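Local coordinates for protein regulator of nonsense transcripts 2 (Homo sapiens, PDB 4CEM) that acts in nonsense-mediated mRNA decay as an up-frameshift factor, represented here by the first of its three MIF4G domains, an all-helical module, at residues Gln16-Arg21 / Leu220-Ser225; Val207-Lys212 / Leu303-Met308; Glu242-Leu247 / Gln298-Leu303; Lys249-Asp254 / Met288-Leu293. All blocks are in the same frame, centred on the assembly; numbering follows the deposited sequence.

Contact 1: residues Gln16-Arg21 / Leu220-Ser225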
loop_
_atom_site.group_PDB
_atom_site.type_symbol
_atom_site.label_atom_id
_atom_site.label_comp_id
_atom_site.label_asym_id
_atom_site.label_seq_id
_atom_site.Cartn_x
_atom_site.Cartn_y
_atom_site.Cartn_z
ATOM N N GLN A 16 1.898 17.588 -9.457
ATOM C CA GLN A 16 3.143 17.142 -10.081
ATOM C C GLN A 16 3.440 15.673 -9.771
ATOM O O GLN A 16 3.895 14.927 -10.639
ATOM C CB GLN A 16 4.294 17.999 -9.582
ATOM C CG GLN A 16 5.646 17.667 -10.181
ATOM C CD GLN A 16 6.699 18.670 -9.757
ATOM O OE1 GLN A 16 6.674 19.178 -8.630
ATOM N NE2 GLN A 16 7.625 18.972 -10.659
ATOM N N GLU A 17 3.194 15.277 -8.526
ATOM C CA GLU A 17 3.412 13.906 -8.096
ATOM C C GLU A 17 2.440 12.960 -8.769
ATOM O O GLU A 17 2.814 11.860 -9.173
ATOM C CB GLU A 17 3.282 13.786 -6.572
ATOM C CG GLU A 17 4.581 14.107 -5.842
ATOM C CD GLU A 17 4.375 14.561 -4.412
ATOM O OE1 GLU A 17 3.425 14.080 -3.750
ATOM O OE2 GLU A 17 5.176 15.404 -3.960
ATOM N N ALA A 18 1.193 13.397 -8.874
ATOM C CA ALA A 18 0.162 12.652 -9.568
ATOM C C ALA A 18 0.637 12.274 -10.967
ATOM O O ALA A 18 0.561 11.112 -11.363
ATOM C CB ALA A 18 -1.102 13.486 -9.641
ATOM N N TRP A 19 1.164 13.247 -11.700
ATOM C CA TRP A 19 1.564 12.990 -13.076
ATOM C C TRP A 19 2.798 12.128 -13.186
ATOM O O TRP A 19 2.855 11.247 -14.042
ATOM C CB TRP A 19 1.693 14.297 -13.863
ATOM C CG TRP A 19 0.351 14.787 -14.318
ATOM C CD1 TRP A 19 -0.440 15.779 -13.746
ATOM C CD2 TRP A 19 -0.436 14.275 -15.433
ATOM N NE1 TRP A 19 -1.615 15.919 -14.421
ATOM C CE2 TRP A 19 -1.676 15.043 -15.446
ATOM C CE3 TRP A 19 -0.242 13.297 -16.390
ATOM C CZ2 TRP A 19 -2.661 14.828 -16.400
ATOM C CZ3 TRP A 19 -1.242 13.084 -17.337
ATOM C CH2 TRP A 19 -2.419 13.838 -17.346
ATOM N N GLU A 20 3.787 12.370 -12.333
ATOM C CA GLU A 20 4.988 11.527 -12.278
ATOM C C GLU A 20 4.596 10.076 -12.032
ATOM O O GLU A 20 5.016 9.171 -12.755
ATOM C CB GLU A 20 5.938 11.996 -11.171
ATOM C CG GLU A 20 6.776 13.206 -11.561
ATOM C CD GLU A 20 7.361 13.962 -10.368
ATOM O OE1 GLU A 20 7.027 13.637 -9.202
ATOM O OE2 GLU A 20 8.156 14.904 -10.607
ATOM N N ARG A 21 3.767 9.877 -11.015
ATOM C CA ARG A 21 3.220 8.569 -10.705
ATOM C C ARG A 21 2.535 7.968 -11.935
ATOM O O ARG A 21 2.775 6.818 -12.287
ATOM C CB ARG A 21 2.233 8.673 -9.532
ATOM C CG ARG A 21 1.827 7.338 -8.936
ATOM C CD ARG A 21 1.267 7.466 -7.528
ATOM N NE ARG A 21 -0.110 7.967 -7.520
ATOM C CZ ARG A 21 -0.474 9.233 -7.288
ATOM N NH1 ARG A 21 0.430 10.177 -7.024
ATOM N NH2 ARG A 21 -1.763 9.562 -7.313
ATOM N N LEU A 220 -6.164 22.998 -12.438
ATOM C CA LEU A 220 -5.186 21.986 -12.736
ATOM C C LEU A 220 -5.917 20.723 -13.181
ATOM O O LEU A 220 -6.867 20.287 -12.533
ATOM C CB LEU A 220 -4.375 21.683 -11.487
ATOM C CG LEU A 220 -3.627 22.875 -10.888
ATOM C CD1 LEU A 220 -3.106 22.511 -9.494
ATOM C CD2 LEU A 220 -2.503 23.346 -11.812
ATOM N N SER A 221 -5.452 20.138 -14.279
ATOM C CA SER A 221 -6.009 18.908 -14.818
ATOM C C SER A 221 -5.226 17.687 -14.347
ATOM O O SER A 221 -4.090 17.482 -14.750
ATOM C CB SER A 221 -5.980 18.975 -16.338
ATOM O OG SER A 221 -5.880 17.680 -16.879
ATOM N N PHE A 222 -5.854 16.860 -13.520
ATOM C CA PHE A 222 -5.195 15.674 -12.940
ATOM C C PHE A 222 -5.266 14.448 -13.854
ATOM O O PHE A 222 -6.155 14.365 -14.695
ATOM C CB PHE A 222 -5.820 15.355 -11.577
ATOM C CG PHE A 222 -5.296 16.211 -10.470
ATOM C CD1 PHE A 222 -5.788 17.492 -10.281
ATOM C CD2 PHE A 222 -4.282 15.746 -9.631
ATOM C CE1 PHE A 222 -5.298 18.291 -9.262
ATOM C CE2 PHE A 222 -3.793 16.541 -8.611
ATOM C CZ PHE A 222 -4.299 17.817 -8.428
ATOM N N PRO A 223 -4.352 13.469 -13.658
ATOM C CA PRO A 223 -4.236 12.362 -14.601
ATOM C C PRO A 223 -5.507 11.539 -14.687
ATOM O O PRO A 223 -6.193 11.369 -13.699
ATOM C CB PRO A 223 -3.096 11.501 -14.019
ATOM C CG PRO A 223 -2.500 12.281 -12.909
ATOM C CD PRO A 223 -3.576 13.204 -12.436
ATOM N N PRO A 224 -5.808 11.004 -15.864
ATOM C CA PRO A 224 -7.004 10.183 -15.978
ATOM C C PRO A 224 -6.771 8.767 -15.438
ATOM O O PRO A 224 -5.634 8.285 -15.447
ATOM C CB PRO A 224 -7.241 10.149 -17.489
ATOM C CG PRO A 224 -5.868 10.230 -18.077
ATOM C CD PRO A 224 -4.981 10.948 -17.081
ATOM N N SER A 225 -7.835 8.115 -14.974
ATOM C CA SER A 225 -7.778 6.689 -14.641
ATOM C C SER A 225 -7.946 5.885 -15.922
ATOM O O SER A 225 -9.030 5.881 -16.506
ATOM C CB SER A 225 -8.879 6.301 -13.652
ATOM O OG SER A 225 -8.957 4.887 -13.531
#
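Trp19, on the long N-terminal helix 6-33, and Pro223, in the irregular linker that leads from helix 209-218 to helix 230-259, form a CH-pi contact that seats the linker on the helix. Pro223 CG stands 3.8 Å from the centroid of the five-membered ring of Trp19, only 9° off the ring normal. Further along the same face, Pro223 CA lies over the benzo ring, 3.4 Å from Trp19 CZ2. Proline suits the place because its rigid ring presents C-H groups to the indole face and, having no backbone N-H, it leaves no donor to satisfy there. The indole also binds through its edge: Trp19 NE1 donates to Ser221 O at 2.9 Å (147° at the hydrogen), with the acceptor in the ring plane and the donor in the carbonyl plane. CG of Trp19 sits anti to the carbonyl carbon (chi1 -80°), which swings the indole over the linker. A leucine here would probably leave Ser221 O without its indole donor and Pro223 without the flat face it rests on. Beside it, small Ala18 lets the linker come close, its CB 3.7 Å from Pro223 CD and 3.9 Å from Phe222 CD2, at the edge of that ring. Phe222 also packs on Val211, Ala214 and Ala215 of helix 209-218, so the linker is held between the two helices.

Contact 2: residues Val207-Lys212 / Leu303-Met308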
loop_
_atom_site.group_PDB
_atom_site.type_symbol
_atom_site.label_atom_id
_atom_site.label_comp_id
_atom_site.label_asym_id
_atom_site.label_seq_id
_atom_site.Cartn_x
_atom_site.Cartn_y
_atom_site.Cartn_z
ATOM N N VAL A 207 -10.866 9.267 -6.321
ATOM C CA VAL A 207 -10.534 10.643 -6.638
ATOM C C VAL A 207 -10.797 11.451 -5.374
ATOM O O VAL A 207 -11.922 11.882 -5.149
ATOM C CB VAL A 207 -11.377 11.197 -7.802
ATOM C CG1 VAL A 207 -10.877 12.585 -8.192
ATOM C CG2 VAL A 207 -11.325 10.253 -8.993
ATOM N N PRO A 208 -9.766 11.635 -4.530
ATOM C CA PRO A 208 -9.927 12.298 -3.230
ATOM C C PRO A 208 -10.441 13.732 -3.295
ATOM O O PRO A 208 -10.294 14.415 -4.315
ATOM C CB PRO A 208 -8.506 12.317 -2.659
ATOM C CG PRO A 208 -7.769 11.254 -3.388
ATOM C CD PRO A 208 -8.383 11.177 -4.750
ATOM N N ARG A 209 -10.996 14.187 -2.174
ATOM C CA ARG A 209 -11.516 15.545 -2.051
ATOM C C ARG A 209 -10.434 16.601 -2.286
ATOM O O ARG A 209 -10.694 17.592 -2.963
ATOM C CB ARG A 209 -12.171 15.739 -0.683
ATOM C CG ARG A 209 -12.998 17.018 -0.548
ATOM C CD ARG A 209 -14.096 16.896 0.510
ATOM N NE ARG A 209 -15.087 15.866 0.169
ATOM C CZ ARG A 209 -16.171 15.579 0.895
ATOM N NH1 ARG A 209 -16.432 16.242 2.017
ATOM N NH2 ARG A 209 -17.003 14.623 0.495
ATOM N N LYS A 210 -9.227 16.389 -1.757
ATOM C CA LYS A 210 -8.112 17.318 -2.005
ATOM C C LYS A 210 -7.864 17.512 -3.505
ATOM O O LYS A 210 -7.698 18.640 -3.976
ATOM C CB LYS A 210 -6.803 16.825 -1.376
ATOM C CG LYS A 210 -6.797 16.718 0.140
ATOM C CD LYS A 210 -5.374 16.763 0.693
ATOM C CE LYS A 210 -5.359 16.663 2.213
ATOM N NZ LYS A 210 -4.112 17.228 2.808
ATOM N N VAL A 211 -7.818 16.409 -4.246
ATOM C CA VAL A 211 -7.555 16.467 -5.680
ATOM C C VAL A 211 -8.685 17.204 -6.382
ATOM O O VAL A 211 -8.436 18.077 -7.221
ATOM C CB VAL A 211 -7.405 15.061 -6.308
ATOM C CG1 VAL A 211 -7.280 15.159 -7.827
ATOM C CG2 VAL A 211 -6.217 14.314 -5.704
ATOM N N LYS A 212 -9.927 16.861 -6.033
ATOM C CA LYS A 212 -11.079 17.524 -6.625
ATOM C C LYS A 212 -11.011 19.011 -6.346
ATOM O O LYS A 212 -11.122 19.834 -7.258
ATOM C CB LYS A 212 -12.381 16.947 -6.087
ATOM C CG LYS A 212 -12.713 15.571 -6.637
ATOM C CD LYS A 212 -14.155 15.228 -6.328
ATOM C CE LYS A 212 -14.524 13.817 -6.755
ATOM N NZ LYS A 212 -15.983 13.588 -6.548
ATOM N N LEU A 303 -9.805 10.814 1.103
ATOM C CA LEU A 303 -9.401 9.891 0.046
ATOM C C LEU A 303 -10.637 9.266 -0.619
ATOM O O LEU A 303 -10.701 9.150 -1.839
ATOM C CB LEU A 303 -8.457 8.819 0.613
ATOM C CG LEU A 303 -7.020 9.258 0.964
ATOM C CD1 LEU A 303 -6.460 8.498 2.157
ATOM C CD2 LEU A 303 -6.070 9.127 -0.224
ATOM N N LEU A 304 -11.631 8.897 0.180
ATOM C CA LEU A 304 -12.862 8.340 -0.365
ATOM C C LEU A 304 -13.917 9.405 -0.723
ATOM O O LEU A 304 -14.993 9.057 -1.204
ATOM C CB LEU A 304 -13.444 7.320 0.612
ATOM C CG LEU A 304 -12.495 6.186 1.001
ATOM C CD1 LEU A 304 -13.150 5.220 1.981
ATOM C CD2 LEU A 304 -12.018 5.450 -0.238
ATOM N N ASP A 305 -13.600 10.686 -0.508
ATOM C CA ASP A 305 -14.511 11.814 -0.783
ATOM C C ASP A 305 -15.840 11.733 -0.013
ATOM O O ASP A 305 -16.875 12.198 -0.491
ATOM C CB ASP A 305 -14.772 11.954 -2.292
ATOM C CG ASP A 305 -15.520 13.252 -2.657
ATOM O OD1 ASP A 305 -15.351 14.282 -1.956
ATOM O OD2 ASP A 305 -16.284 13.228 -3.654
ATOM N N GLU A 306 -15.794 11.162 1.191
ATOM C CA GLU A 306 -16.965 11.042 2.053
ATOM C C GLU A 306 -16.974 12.162 3.086
ATOM O O GLU A 306 -15.916 12.680 3.462
ATOM C CB GLU A 306 -16.960 9.682 2.754
ATOM C CG GLU A 306 -17.217 8.505 1.827
ATOM C CD GLU A 306 -18.645 8.454 1.314
ATOM O OE1 GLU A 306 -19.489 9.258 1.767
ATOM O OE2 GLU A 306 -18.938 7.599 0.456
ATOM N N ASN A 307 -18.166 12.551 3.528
ATOM C CA ASN A 307 -18.292 13.508 4.630
ATOM C C ASN A 307 -18.066 12.791 5.957
ATOM O O ASN A 307 -18.281 11.580 6.064
ATOM C CB ASN A 307 -19.666 14.197 4.630
ATOM C CG ASN A 307 -19.727 15.397 3.700
ATOM O OD1 ASN A 307 -18.791 16.197 3.635
ATOM N ND2 ASN A 307 -20.842 15.542 2.987
HETATM N N MSE A 308 -17.623 13.541 6.961
HETATM C CA MSE A 308 -17.497 13.006 8.312
HETATM C C MSE A 308 -18.840 13.063 8.979
HETATM O O MSE A 308 -19.582 14.030 8.782
HETATM C CB MSE A 308 -16.547 13.859 9.139
HETATM C CG MSE A 308 -15.803 13.028 10.186
HETATM SE SE MSE A 308 -14.313 12.070 9.325
HETATM C CE MSE A 308 -13.619 13.717 8.495
#
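Charge dominates between Arg209, in the first turn of helix 209-218, and Asp305, just beyond the end of helix 283-303. The guanidinium grips Asp305 OD1 side-on: Arg209 NE lies 2.7 Å from OD1, nearly along its C-O axis, while Arg209 NH2 lies 3.0 Å from the same OD1, above the carboxylate plane. The two planes stand 85° apart. Lys212, one turn on, reaches Asp305 OD2 with NZ at 2.9 Å, so each carboxylate oxygen has a cationic partner. Arginine fits because its planar head carries several N-H groups, and a bend at chi3 (-63°) brings them to Asp305 and Asn307 together. To uncharged acceptors, Arg209 NH1 gives a hydrogen bond to Asn307 OD1 at 2.9 Å, from above the amide plane, and NH2 a weak one to Asp305 O. Carbon contacts complete the set: Pro208 CA approaches Leu303 O at 3.5 Å in a CA-H...O contact, and Pro208 CB rests against the Leu303 backbone. Asp305, with positive phi, closes helix 283-303 in a Schellman motif, whereas Pro208 occupies the N-cap position of helix 209-218. One helix thus ends where the other begins, with Leu303 packed on helix 189-204 and Leu304 on helix 230-259.

Contact 3: residues Glu242-Leu247 / Gln298-Leu303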
loop_
_atom_site.group_PDB
_atom_site.type_symbol
_atom_site.label_atom_id
_atom_site.label_comp_id
_atom_site.label_asym_id
_atom_site.label_seq_id
_atom_site.Cartn_x
_atom_site.Cartn_y
_atom_site.Cartn_z
ATOM N N GLU A 242 -17.250 0.362 2.839
ATOM C CA GLU A 242 -17.705 -0.538 3.880
ATOM C C GLU A 242 -16.757 -0.505 5.079
ATOM O O GLU A 242 -17.203 -0.489 6.225
ATOM C CB GLU A 242 -17.790 -1.940 3.301
ATOM C CG GLU A 242 -18.537 -2.943 4.139
ATOM C CD GLU A 242 -18.376 -4.332 3.568
ATOM O OE1 GLU A 242 -18.424 -4.464 2.325
ATOM O OE2 GLU A 242 -18.184 -5.282 4.354
ATOM N N TYR A 243 -15.454 -0.490 4.815
ATOM C CA TYR A 243 -14.467 -0.299 5.878
ATOM C C TYR A 243 -14.668 1.061 6.517
ATOM O O TYR A 243 -14.699 1.187 7.737
ATOM C CB TYR A 243 -13.044 -0.377 5.335
ATOM C CG TYR A 243 -11.980 -0.280 6.407
ATOM C CD1 TYR A 243 -11.492 -1.424 7.035
ATOM C CD2 TYR A 243 -11.453 0.948 6.786
ATOM C CE1 TYR A 243 -10.515 -1.345 8.014
ATOM C CE2 TYR A 243 -10.472 1.040 7.761
ATOM C CZ TYR A 243 -10.005 -0.108 8.375
ATOM O OH TYR A 243 -9.033 -0.027 9.350
ATOM N N PHE A 244 -14.792 2.079 5.674
ATOM C CA PHE A 244 -14.970 3.437 6.146
ATOM C C PHE A 244 -16.214 3.561 7.016
ATOM O O PHE A 244 -16.197 4.251 8.040
ATOM C CB PHE A 244 -15.070 4.410 4.975
ATOM C CG PHE A 244 -15.373 5.807 5.401
ATOM C CD1 PHE A 244 -14.400 6.573 6.018
ATOM C CD2 PHE A 244 -16.643 6.343 5.229
ATOM C CE1 PHE A 244 -14.675 7.867 6.436
ATOM C CE2 PHE A 244 -16.925 7.634 5.647
ATOM C CZ PHE A 244 -15.938 8.399 6.253
ATOM N N THR A 245 -17.294 2.914 6.587
ATOM C CA THR A 245 -18.515 2.817 7.387
ATOM C C THR A 245 -18.223 2.229 8.778
ATOM O O THR A 245 -18.528 2.836 9.813
ATOM C CB THR A 245 -19.547 1.937 6.672
ATOM O OG1 THR A 245 -19.976 2.598 5.476
ATOM C CG2 THR A 245 -20.744 1.656 7.574
ATOM N N SER A 246 -17.620 1.046 8.781
ATOM C CA SER A 246 -17.193 0.398 10.007
ATOM C C SER A 246 -16.359 1.346 10.878
ATOM O O SER A 246 -16.574 1.435 12.081
ATOM C CB SER A 246 -16.405 -0.875 9.673
ATOM O OG SER A 246 -15.449 -1.156 10.669
ATOM N N LEU A 247 -15.421 2.058 10.264
ATOM C CA LEU A 247 -14.525 2.958 10.998
ATOM C C LEU A 247 -15.269 4.140 11.615
ATOM O O LEU A 247 -14.859 4.668 12.651
ATOM C CB LEU A 247 -13.414 3.473 10.074
ATOM C CG LEU A 247 -12.386 4.431 10.685
ATOM C CD1 LEU A 247 -11.549 3.731 11.746
ATOM C CD2 LEU A 247 -11.499 5.008 9.594
ATOM N N GLN A 298 -10.676 11.295 9.285
ATOM C CA GLN A 298 -10.658 12.468 8.415
ATOM C C GLN A 298 -9.805 12.199 7.191
ATOM O O GLN A 298 -10.190 12.507 6.061
ATOM C CB GLN A 298 -10.100 13.677 9.164
ATOM C CG GLN A 298 -10.971 14.176 10.310
ATOM C CD GLN A 298 -10.237 15.135 11.224
ATOM O OE1 GLN A 298 -9.095 14.894 11.619
ATOM N NE2 GLN A 298 -10.891 16.231 11.567
ATOM N N SER A 299 -8.643 11.611 7.438
ATOM C CA SER A 299 -7.693 11.299 6.393
ATOM C C SER A 299 -8.311 10.411 5.311
ATOM O O SER A 299 -8.100 10.645 4.123
ATOM C CB SER A 299 -6.468 10.628 7.010
ATOM O OG SER A 299 -5.432 10.505 6.061
ATOM N N LEU A 300 -9.095 9.419 5.727
ATOM C CA LEU A 300 -9.674 8.431 4.811
ATOM C C LEU A 300 -10.989 8.901 4.180
ATOM O O LEU A 300 -11.342 8.491 3.071
ATOM C CB LEU A 300 -9.900 7.104 5.551
ATOM C CG LEU A 300 -10.420 5.921 4.722
ATOM C CD1 LEU A 300 -9.451 5.604 3.598
ATOM C CD2 LEU A 300 -10.649 4.697 5.594
ATOM N N ALA A 301 -11.729 9.734 4.897
ATOM C CA ALA A 301 -12.950 10.335 4.359
ATOM C C ALA A 301 -12.607 11.165 3.127
ATOM O O ALA A 301 -13.332 11.174 2.137
ATOM C CB ALA A 301 -13.611 11.212 5.414
ATOM N N ASP A 302 -11.487 11.869 3.209
ATOM C CA ASP A 302 -11.012 12.664 2.102
ATOM C C ASP A 302 -10.684 11.791 0.894
ATOM O O ASP A 302 -11.215 12.010 -0.200
ATOM C CB ASP A 302 -9.777 13.451 2.505
ATOM C CG ASP A 302 -9.262 14.289 1.378
ATOM O OD1 ASP A 302 -8.669 13.713 0.437
ATOM O OD2 ASP A 302 -9.471 15.518 1.425
ATOM N N LEU A 303 -9.805 10.814 1.103
ATOM C CA LEU A 303 -9.401 9.891 0.046
ATOM C C LEU A 303 -10.637 9.266 -0.619
ATOM O O LEU A 303 -10.701 9.150 -1.839
ATOM C CB LEU A 303 -8.457 8.819 0.613
ATOM C CG LEU A 303 -7.020 9.258 0.964
ATOM C CD1 LEU A 303 -6.460 8.498 2.157
ATOM C CD2 LEU A 303 -6.070 9.127 -0.224
#
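Leu300 drives its CD2 methyl among three side chains of the facing helix, Tyr243, Phe244 and Leu247. Both aromatic rings offer it an edge: Tyr243 CD2 is 4.0 Å from Leu300 CD2, and Phe244 CD1 is 4.2 Å from the same methyl. Tyr243 and Leu300 stand at about a right angle, whereas Leu247 comes aslant, methyl against methyl, with its CD2 4.1 Å from Leu300 CD2. Leucine suits this place: its side chain is long enough to bring one methyl among both rings and another leucine. The segments are antiparallel neighbours, their axes 10.8 Å apart and their directions 150° apart, the helix-against-helix pairing of which MIF4G domains are built. Phe244 spans that gap. Its first side-chain bond points toward helix 283-303, CG stands anti to the backbone N (chi1 175°), and at the far end of the ring CE1 touches Ala301 CB at 3.7 Å. That approach is oblique, and Phe244 CZ lies equally near the methyl; alanine's small side chain lets the ring come this close. Replacing Phe244 with an alanine would probably open a gap beside Ala301 and take away one of the walls around Leu300. Tyr243 also packs on Val189 and Val192 of helix 189-204 and on Ile178 and Ile179 of helix 164-181.

Contact 4: residues Lys249-Asp254 / Met288-Leu293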
loop_
_atom_site.group_PDB
_atom_site.type_symbol
_atom_site.label_atom_id
_atom_site.label_comp_id
_atom_site.label_asym_id
_atom_site.label_seq_id
_atom_site.Cartn_x
_atom_site.Cartn_y
_atom_site.Cartn_z
ATOM N N LYS A 249 -18.557 4.068 12.541
ATOM C CA LYS A 249 -19.183 3.459 13.720
ATOM C C LYS A 249 -18.244 3.538 14.926
ATOM O O LYS A 249 -18.610 4.065 15.972
ATOM C CB LYS A 249 -19.557 1.994 13.465
ATOM C CG LYS A 249 -21.032 1.749 13.181
ATOM C CD LYS A 249 -21.469 2.277 11.820
ATOM C CE LYS A 249 -22.789 1.652 11.387
ATOM N NZ LYS A 249 -23.348 2.286 10.161
ATOM N N HIS A 250 -17.030 3.024 14.756
ATOM C CA HIS A 250 -16.029 2.999 15.826
ATOM C C HIS A 250 -15.632 4.390 16.274
ATOM O O HIS A 250 -15.171 4.567 17.403
ATOM C CB HIS A 250 -14.817 2.172 15.376
ATOM C CG HIS A 250 -13.753 1.968 16.442
ATOM N ND1 HIS A 250 -14.047 1.723 17.731
ATOM C CD2 HIS A 250 -12.358 1.945 16.348
ATOM C CE1 HIS A 250 -12.902 1.576 18.433
ATOM N NE2 HIS A 250 -11.872 1.711 17.583
ATOM N N LEU A 251 -15.817 5.395 15.416
ATOM C CA LEU A 251 -15.564 6.787 15.805
ATOM C C LEU A 251 -16.699 7.353 16.662
ATOM O O LEU A 251 -16.446 8.089 17.622
ATOM C CB LEU A 251 -15.362 7.673 14.572
ATOM C CG LEU A 251 -14.913 9.111 14.863
ATOM C CD1 LEU A 251 -13.471 9.135 15.342
ATOM C CD2 LEU A 251 -15.083 9.994 13.637
ATOM N N LYS A 252 -17.942 7.028 16.299
ATOM C CA LYS A 252 -19.112 7.480 17.057
ATOM C C LYS A 252 -19.120 6.854 18.443
ATOM O O LYS A 252 -19.137 7.566 19.444
ATOM C CB LYS A 252 -20.424 7.146 16.336
ATOM C CG LYS A 252 -20.733 8.029 15.136
ATOM C CD LYS A 252 -22.212 7.969 14.780
ATOM C CE LYS A 252 -22.477 8.328 13.323
ATOM N NZ LYS A 252 -22.252 7.176 12.405
ATOM N N ARG A 253 -19.101 5.524 18.497
ATOM C CA ARG A 253 -19.008 4.816 19.773
ATOM C C ARG A 253 -18.021 5.517 20.704
ATOM O O ARG A 253 -18.388 5.949 21.794
ATOM C CB ARG A 253 -18.582 3.354 19.580
ATOM C CG ARG A 253 -19.726 2.351 19.554
ATOM C CD ARG A 253 -19.308 0.996 20.120
ATOM N NE ARG A 253 -18.439 0.226 19.219
ATOM C CZ ARG A 253 -17.102 0.172 19.269
ATOM N NH1 ARG A 253 -16.405 0.854 20.178
ATOM N NH2 ARG A 253 -16.445 -0.579 18.387
ATOM N N ASP A 254 -16.780 5.655 20.252
ATOM C CA ASP A 254 -15.730 6.248 21.073
ATOM C C ASP A 254 -15.948 7.734 21.379
ATOM O O ASP A 254 -15.343 8.256 22.312
ATOM C CB ASP A 254 -14.357 6.036 20.429
ATOM C CG ASP A 254 -13.964 4.572 20.369
ATOM O OD1 ASP A 254 -14.872 3.717 20.285
ATOM O OD2 ASP A 254 -12.752 4.272 20.411
HETATM N N MSE A 288 -6.188 10.048 23.760
HETATM C CA MSE A 288 -5.010 9.981 22.892
HETATM C C MSE A 288 -5.366 9.233 21.637
HETATM O O MSE A 288 -5.147 9.728 20.531
HETATM C CB MSE A 288 -3.867 9.252 23.593
HETATM C CG MSE A 288 -2.622 9.108 22.717
HETATM SE SE MSE A 288 -1.492 10.706 22.934
HETATM C CE MSE A 288 -1.263 11.267 21.043
ATOM N N SER A 289 -5.905 8.028 21.807
ATOM C CA SER A 289 -6.233 7.154 20.682
ATOM C C SER A 289 -7.472 7.626 19.924
ATOM O O SER A 289 -7.614 7.341 18.732
ATOM C CB SER A 289 -6.452 5.721 21.161
ATOM O OG SER A 289 -7.728 5.584 21.756
ATOM N N TYR A 290 -8.377 8.318 20.615
ATOM C CA TYR A 290 -9.508 8.960 19.948
ATOM C C TYR A 290 -8.979 9.990 18.956
ATOM O O TYR A 290 -9.371 9.991 17.787
ATOM C CB TYR A 290 -10.451 9.632 20.956
ATOM C CG TYR A 290 -11.539 10.476 20.315
ATOM C CD1 TYR A 290 -12.758 9.913 19.942
ATOM C CD2 TYR A 290 -11.346 11.839 20.082
ATOM C CE1 TYR A 290 -13.752 10.683 19.355
ATOM C CE2 TYR A 290 -12.333 12.616 19.496
ATOM C CZ TYR A 290 -13.532 12.033 19.134
ATOM O OH TYR A 290 -14.511 12.802 18.549
ATOM N N GLN A 291 -8.081 10.853 19.429
ATOM C CA GLN A 291 -7.489 11.892 18.587
ATOM C C GLN A 291 -6.841 11.321 17.329
ATOM O O GLN A 291 -6.925 11.924 16.257
ATOM C CB GLN A 291 -6.463 12.719 19.375
ATOM C CG GLN A 291 -7.072 13.848 20.191
ATOM C CD GLN A 291 -7.665 14.944 19.321
ATOM O OE1 GLN A 291 -8.714 14.763 18.704
ATOM N NE2 GLN A 291 -6.997 16.092 19.277
ATOM N N LYS A 292 -6.206 10.160 17.465
ATOM C CA LYS A 292 -5.581 9.476 16.333
ATOM C C LYS A 292 -6.615 8.794 15.431
ATOM O O LYS A 292 -6.442 8.762 14.212
ATOM C CB LYS A 292 -4.542 8.467 16.829
ATOM C CG LYS A 292 -3.364 9.140 17.510
ATOM C CD LYS A 292 -2.370 8.151 18.092
ATOM C CE LYS A 292 -1.185 8.901 18.678
ATOM N NZ LYS A 292 -0.419 8.100 19.669
ATOM N N LEU A 293 -7.680 8.258 16.029
ATOM C CA LEU A 293 -8.780 7.655 15.269
ATOM C C LEU A 293 -9.563 8.720 14.493
ATOM O O LEU A 293 -10.018 8.474 13.374
ATOM C CB LEU A 293 -9.729 6.893 16.197
ATOM C CG LEU A 293 -10.737 5.979 15.489
ATOM C CD1 LEU A 293 -10.114 4.623 15.192
ATOM C CD2 LEU A 293 -12.010 5.825 16.312
#
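Leu293 leans from helix 283-303 onto His250 and Leu251 of helix 230-259, and its side chain can be followed outward. The bond to CB points toward the facing helix and, with CG anti to the backbone N (chi1 -167°), the chain carries on across the gap. CG comes 4.2 Å from Leu251 CD1. There the chain forks. The CD1 methyl goes to the imidazole, where His250 CD2 is 3.7 Å from Leu293 CD1. The CD2 methyl lies over a face of the same ring, 4.3 Å from the His250 centroid and 27° off the normal, a CH-pi contact. CD2 also rests on the backbone, with His250 O 3.6 Å from it, and meets the Leu251 CD1 methyl at 3.7 Å. Leu251 and Leu293 thus run past each other in opposite directions, CD1 of the one against CD2 of the other. A turn away, Tyr290 brings its CD1-CE1 side to Leu251 and Asp254: Tyr290 CD1 is 3.9 Å from Asp254 O, while Leu251 O lies at the ring edge. Tyrosine suits the place because its long ring can reach across between the helices and set C-H groups near these two carbonyls. Asp254 pairs with Arg253 of its own helix in a salt bridge. The two antiparallel helices, with axes 10.5 Å apart, are flanked by other parts of the chain, for His250 meets His186 and Tyr290 touches Leu311.

In the fold
Contacts 3 and 4 lie along the antiparallel pair of helices 230-259 and 283-303, their centres 12 Å apart. Contact 2 sits at the end of helix 283-303, where helix 209-218 begins, and its centre is 10 Å from that of contact 3. Along the chain they are nested: contact 4 lies inside the loop closed by contact 3, and contact 3 inside that of contact 2, with which it shares Leu303. Contact 1 crosses contact 2 instead, their segments alternating; they meet where Phe222 packs on Val211. Contact 1 lies about 33 Å from contact 4, centre to centre. It seats the linker on helix 6-33, while contacts 2 to 4 hold the last helices of this MIF4G domain together.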